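Local coordinates for protein diphthine synthase (Entamoeba histolytica, PDB 3I4T) that probably methylates a modified histidine of elongation factor 2 with S-adenosylmethionine as methyl donor, a step of diphthamide synthesis, at residues 152-157 with 180-185; 209-214 with 265-270. All blocks are in the same frame, centred on the assembly; numbering follows the deposited sequence.

Interaction 1 of 2, residues 152-157 with 180-185; sequences VSVCFW and TLVLLD
D185, which follows the paired part of 180-185, reaches across to the backbone of F156, extending a contact that begins as parallel β-pairing. Followed outward, its CB lies 3.3 Å from V154 O and also faces F156 CD2. CG, set anti to the backbone N (chi1 -158°), carries the carboxylate across to the other segment. There OD2 accepts a nearly straight bond from F156 N at 2.9 Å; the N-H arrives on the anti side of the carboxylate, 22° out of its plane. The same oxygen lies 3.4 Å from F156 CD2, with the carboxylate and ring planes turned 39° against each other. One side chain thus holds the F156 backbone and lies against its ring, while R207 makes a cation-pi contact with that ring.

Upstream, the backbones of V152-V154 and L181-L183 exchange three hydrogen bonds: V152 N gives to L181 O, V152 O accepts from L183 N at 2.8 Å, and V154 N gives to L183 O. The residue pairs V152-V182 and S153-L183 lie in register. On the face bearing the valines, V154 CG2 presses against V182 CG1 at 3.5 Å, and V152 CG2 meets both V182 CG2 and, at 3.8 Å, T180 CG2, the V152 and T180 side chains crossing at about a right angle. Y166, K169 and I170 of helix 166-175 touch V152 on this side. The opposite face carries S153 and L183, the latter packing on Y146 of the second subunit. Strand 152-154, helix 166-175 and strand 180-187 together form a β-α-β unit, its two parallel strands belonging to the mixed sheet of this tetrapyrrole methylase-family protein.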
loop_
_atom_site.group_PDB
_atom_site.type_symbol
_atom_site.label_atom_id
_atom_site.label_comp_id
_atom_site.label_asym_id
_atom_site.label_seq_id
_atom_site.Cartn_x
_atom_site.Cartn_y
_atom_site.Cartn_z
ATOM N N VAL A 152 5.561 9.007 -8.830
ATOM C CA VAL A 152 6.467 10.125 -9.136
ATOM C C VAL A 152 6.433 11.204 -8.044
ATOM O O VAL A 152 5.445 11.322 -7.305
ATOM C CB VAL A 152 6.202 10.758 -10.527
ATOM C CG1 VAL A 152 6.313 9.724 -11.616
ATOM C CG2 VAL A 152 4.847 11.446 -10.570
ATOM N N SER A 153 7.516 11.976 -7.955
ATOM C CA SER A 153 7.662 13.031 -6.940
ATOM C C SER A 153 7.910 14.387 -7.576
ATOM O O SER A 153 8.794 14.535 -8.430
ATOM C CB SER A 153 8.801 12.712 -5.954
ATOM O OG SER A 153 8.435 11.647 -5.083
ATOM N N VAL A 154 7.122 15.373 -7.154
ATOM C CA VAL A 154 7.331 16.752 -7.575
ATOM C C VAL A 154 8.077 17.500 -6.465
ATOM O O VAL A 154 7.703 17.414 -5.297
ATOM C CB VAL A 154 6.003 17.443 -7.965
ATOM C CG1 VAL A 154 6.243 18.891 -8.364
ATOM C CG2 VAL A 154 5.352 16.703 -9.125
ATOM N N CYS A 155 9.142 18.204 -6.848
ATOM C CA CYS A 155 9.998 18.934 -5.913
ATOM C C CYS A 155 9.762 20.445 -5.980
ATOM O O CYS A 155 9.271 20.958 -6.994
ATOM C CB CYS A 155 11.471 18.635 -6.213
ATOM S SG CYS A 155 11.957 16.896 -5.923
ATOM N N PHE A 156 10.115 21.142 -4.896
ATOM C CA PHE A 156 10.127 22.600 -4.886
ATOM C C PHE A 156 11.243 23.144 -5.773
ATOM O O PHE A 156 12.405 22.769 -5.617
ATOM C CB PHE A 156 10.309 23.150 -3.461
ATOM C CG PHE A 156 9.033 23.239 -2.673
ATOM C CD1 PHE A 156 8.007 24.083 -3.077
ATOM C CD2 PHE A 156 8.868 22.490 -1.510
ATOM C CE1 PHE A 156 6.830 24.167 -2.353
ATOM C CE2 PHE A 156 7.692 22.568 -0.776
ATOM C CZ PHE A 156 6.677 23.408 -1.192
ATOM N N TRP A 157 10.884 24.035 -6.690
ATOM C CA TRP A 157 11.868 24.685 -7.546
ATOM C C TRP A 157 12.591 25.802 -6.808
ATOM O O TRP A 157 12.003 26.477 -5.956
ATOM C CB TRP A 157 11.207 25.203 -8.815
ATOM C CG TRP A 157 10.987 24.129 -9.841
ATOM C CD1 TRP A 157 11.223 22.788 -9.700
ATOM C CD2 TRP A 157 10.465 24.307 -11.160
ATOM N NE1 TRP A 157 10.893 22.124 -10.855
ATOM C CE2 TRP A 157 10.422 23.031 -11.768
ATOM C CE3 TRP A 157 10.036 25.422 -11.890
ATOM C CZ2 TRP A 157 9.961 22.836 -13.075
ATOM C CZ3 TRP A 157 9.576 25.231 -13.194
ATOM C CH2 TRP A 157 9.545 23.946 -13.773
ATOM N N THR A 180 -1.310 7.521 -12.469
ATOM C CA THR A 180 -0.146 8.009 -11.740
ATOM C C THR A 180 -0.505 8.617 -10.379
ATOM O O THR A 180 -1.454 9.405 -10.256
ATOM C CB THR A 180 0.688 9.044 -12.575
ATOM O OG1 THR A 180 0.984 8.515 -13.875
ATOM C CG2 THR A 180 1.993 9.383 -11.877
ATOM N N LEU A 181 0.273 8.235 -9.365
ATOM C CA LEU A 181 0.264 8.900 -8.074
ATOM C C LEU A 181 1.410 9.880 -8.033
ATOM O O LEU A 181 2.564 9.500 -8.232
ATOM C CB LEU A 181 0.418 7.891 -6.933
ATOM C CG LEU A 181 0.670 8.442 -5.525
ATOM C CD1 LEU A 181 -0.547 9.235 -4.994
ATOM C CD2 LEU A 181 1.021 7.287 -4.604
ATOM N N VAL A 182 1.079 11.141 -7.778
ATOM C CA VAL A 182 2.055 12.212 -7.710
ATOM C C VAL A 182 2.255 12.626 -6.248
ATOM O O VAL A 182 1.374 13.222 -5.632
ATOM C CB VAL A 182 1.603 13.423 -8.546
ATOM C CG1 VAL A 182 2.692 14.494 -8.574
ATOM C CG2 VAL A 182 1.222 12.992 -9.959
ATOM N N LEU A 183 3.406 12.279 -5.690
ATOM C CA LEU A 183 3.737 12.669 -4.322
ATOM C C LEU A 183 4.393 14.043 -4.339
ATOM O O LEU A 183 5.120 14.368 -5.266
ATOM C CB LEU A 183 4.628 11.617 -3.655
ATOM C CG LEU A 183 3.994 10.231 -3.462
ATOM C CD1 LEU A 183 4.993 9.281 -2.833
ATOM C CD2 LEU A 183 2.721 10.297 -2.605
ATOM N N LEU A 184 4.098 14.855 -3.332
ATOM C CA LEU A 184 4.526 16.263 -3.312
ATOM C C LEU A 184 5.627 16.479 -2.269
ATOM O O LEU A 184 5.790 15.674 -1.355
ATOM C CB LEU A 184 3.333 17.205 -3.060
ATOM C CG LEU A 184 2.056 17.018 -3.893
ATOM C CD1 LEU A 184 1.038 18.140 -3.626
ATOM C CD2 LEU A 184 2.352 16.921 -5.373
ATOM N N ASP A 185 6.370 17.565 -2.422
ATOM C CA ASP A 185 7.585 17.801 -1.656
ATOM C C ASP A 185 7.297 18.248 -0.229
ATOM O O ASP A 185 6.217 18.765 0.073
ATOM C CB ASP A 185 8.440 18.849 -2.382
ATOM C CG ASP A 185 9.905 18.798 -1.991
ATOM O OD1 ASP A 185 10.330 17.877 -1.260
ATOM O OD2 ASP A 185 10.641 19.702 -2.432
#

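Interaction 2 of 2, residues 209-214 with 265-270; sequences MTINQC and PMHCLL
H267 turns its imidazole edge to the start of helix 211-225, where I211 N donates a weak hydrogen bond to ND1 at 3.3 Å. The donor lies near the ring plane, and T210 CA stands 3.5 Å from the same nitrogen. The I211 side chain crosses that of H267 at about a right angle: its CG1 packs on H267 CB at 3.7 Å, while CD1 continues to C268 O. One turn along, C214 SG, anti to its backbone N (chi1 172°), touches L269 CD2 at 3.9 Å.

Behind this first shell, T210 and Q213 fix the helix start. Q213 N donates to T210 OG1 at 3.0 Å. In return, Q213 OE1 accepts from T210 N in the carbonyl plane and from T210 OG1 with a 34° tilt, so two donors grip the amide oxygen. On the histidine's far nitrogen, NE2 has weak bonds with G263 O and A264 O. L184 of strand 180-187 packs against both C214 and H267. The arrangement is a capping box at the N-terminus of a helix whose first turn packs on a β-strand of the mixed sheet.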
loop_
_atom_site.group_PDB
_atom_site.type_symbol
_atom_site.label_atom_id
_atom_site.label_comp_id
_atom_site.label_asym_id
_atom_site.label_seq_id
_atom_site.Cartn_x
_atom_site.Cartn_y
_atom_site.Cartn_z
ATOM N N MET A 209 4.306 21.147 0.035
ATOM C CA MET A 209 3.819 21.535 -1.278
ATOM C C MET A 209 2.335 21.258 -1.364
ATOM O O MET A 209 1.852 20.249 -0.851
ATOM C CB MET A 209 4.567 20.791 -2.386
ATOM C CG MET A 209 4.069 21.113 -3.790
ATOM S SD MET A 209 5.029 20.293 -5.060
ATOM C CE MET A 209 6.445 21.388 -5.185
ATOM N N THR A 210 1.624 22.168 -2.017
ATOM C CA THR A 210 0.194 22.029 -2.264
ATOM C C THR A 210 -0.092 21.472 -3.648
ATOM O O THR A 210 0.720 21.571 -4.567
ATOM C CB THR A 210 -0.520 23.399 -2.171
ATOM O OG1 THR A 210 -0.023 24.265 -3.207
ATOM C CG2 THR A 210 -0.294 24.045 -0.809
ATOM N N ILE A 211 -1.277 20.894 -3.789
ATOM C CA ILE A 211 -1.842 20.546 -5.082
ATOM C C ILE A 211 -1.779 21.722 -6.065
ATOM O O ILE A 211 -1.476 21.523 -7.249
ATOM C CB ILE A 211 -3.293 20.066 -4.886
ATOM C CG1 ILE A 211 -3.290 18.627 -4.361
ATOM C CG2 ILE A 211 -4.119 20.195 -6.171
ATOM C CD1 ILE A 211 -4.549 18.233 -3.600
ATOM N N ASN A 212 -2.069 22.932 -5.562
ATOM C CA ASN A 212 -2.054 24.169 -6.348
ATOM C C ASN A 212 -0.683 24.425 -6.979
ATOM O O ASN A 212 -0.577 24.632 -8.195
ATOM C CB ASN A 212 -2.469 25.379 -5.487
ATOM C CG ASN A 212 -3.771 25.148 -4.717
ATOM O OD1 ASN A 212 -3.746 24.793 -3.537
ATOM N ND2 ASN A 212 -4.907 25.348 -5.380
ATOM N N GLN A 213 0.358 24.403 -6.142
ATOM C CA GLN A 213 1.743 24.582 -6.583
ATOM C C GLN A 213 2.207 23.423 -7.455
ATOM O O GLN A 213 3.058 23.602 -8.326
ATOM C CB GLN A 213 2.689 24.691 -5.390
ATOM C CG GLN A 213 2.475 25.892 -4.520
ATOM C CD GLN A 213 3.163 25.755 -3.170
ATOM O OE1 GLN A 213 2.974 24.770 -2.449
ATOM N NE2 GLN A 213 3.959 26.753 -2.817
ATOM N N CYS A 214 1.664 22.236 -7.199
ATOM C CA CYS A 214 1.963 21.058 -8.005
ATOM C C CYS A 214 1.424 21.212 -9.424
ATOM O O CYS A 214 2.153 21.019 -10.389
ATOM C CB CYS A 214 1.375 19.793 -7.365
ATOM S SG CYS A 214 1.512 18.330 -8.449
ATOM N N PRO A 265 -2.044 20.395 4.726
ATOM C CA PRO A 265 -1.400 19.192 4.184
ATOM C C PRO A 265 -1.808 17.962 5.011
ATOM O O PRO A 265 -2.388 18.137 6.086
ATOM C CB PRO A 265 0.093 19.482 4.377
ATOM C CG PRO A 265 0.152 20.436 5.542
ATOM C CD PRO A 265 -1.056 21.322 5.319
ATOM N N MET A 266 -1.512 16.739 4.563
ATOM C CA MET A 266 -0.710 16.428 3.384
ATOM C C MET A 266 -1.569 16.389 2.116
ATOM O O MET A 266 -2.732 15.983 2.168
ATOM C CB MET A 266 -0.060 15.060 3.601
ATOM C CG MET A 266 1.211 14.781 2.799
ATOM S SD MET A 266 2.060 13.285 3.411
ATOM C CE MET A 266 2.570 13.840 5.053
ATOM N N HIS A 267 -0.993 16.811 0.988
ATOM C CA HIS A 267 -1.676 16.725 -0.310
ATOM C C HIS A 267 -0.960 15.771 -1.268
ATOM O O HIS A 267 0.256 15.582 -1.174
ATOM C CB HIS A 267 -1.751 18.083 -1.026
ATOM C CG HIS A 267 -2.530 19.144 -0.313
ATOM N ND1 HIS A 267 -2.577 20.447 -0.769
ATOM C CD2 HIS A 267 -3.275 19.116 0.817
ATOM C CE1 HIS A 267 -3.320 21.172 0.046
ATOM N NE2 HIS A 267 -3.753 20.389 1.019
ATOM N N CYS A 268 -1.728 15.199 -2.196
ATOM C CA CYS A 268 -1.183 14.519 -3.363
ATOM C C CYS A 268 -2.171 14.548 -4.525
ATOM O O CYS A 268 -3.348 14.871 -4.347
ATOM C CB CYS A 268 -0.784 13.074 -3.049
ATOM S SG CYS A 268 -2.174 12.021 -2.654
ATOM N N LEU A 269 -1.675 14.189 -5.705
ATOM C CA LEU A 269 -2.422 14.281 -6.941
ATOM C C LEU A 269 -2.467 12.933 -7.648
ATOM O O LEU A 269 -1.481 12.193 -7.660
ATOM C CB LEU A 269 -1.743 15.308 -7.859
ATOM C CG LEU A 269 -2.460 15.690 -9.147
ATOM C CD1 LEU A 269 -3.747 16.423 -8.847
ATOM C CD2 LEU A 269 -1.558 16.541 -9.996
ATOM N N LEU A 270 -3.613 12.617 -8.235
ATOM C CA LEU A 270 -3.731 11.436 -9.078
ATOM C C LEU A 270 -4.020 11.840 -10.510
ATOM O O LEU A 270 -4.969 12.581 -10.788
ATOM C CB LEU A 270 -4.817 10.488 -8.575
ATOM C CG LEU A 270 -4.875 10.141 -7.084
ATOM C CD1 LEU A 270 -6.029 9.171 -6.848
ATOM C CD2 LEU A 270 -3.576 9.566 -6.562
#

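How the interactions relate
Strand 180-187 joins the two contacts: it pairs in parallel with strand 152-154 in interaction 1 and antiparallel with strand 267-271, the strand used by interaction 2. A probable hydrogen bond from V182 N to L269 O, at 2.8 Å, ties them within the mixed sheet, and a second probable one links M209 N to D185 O. Interaction 1 is partly buried and held chiefly by main-chain bonds, with one face near the dimer partner. Interaction 2 is buried and joins helix to strand through apolar side chains and one weak imidazole bond. M209 of interaction 2 also reaches interaction 1, its CE packing against C155 O.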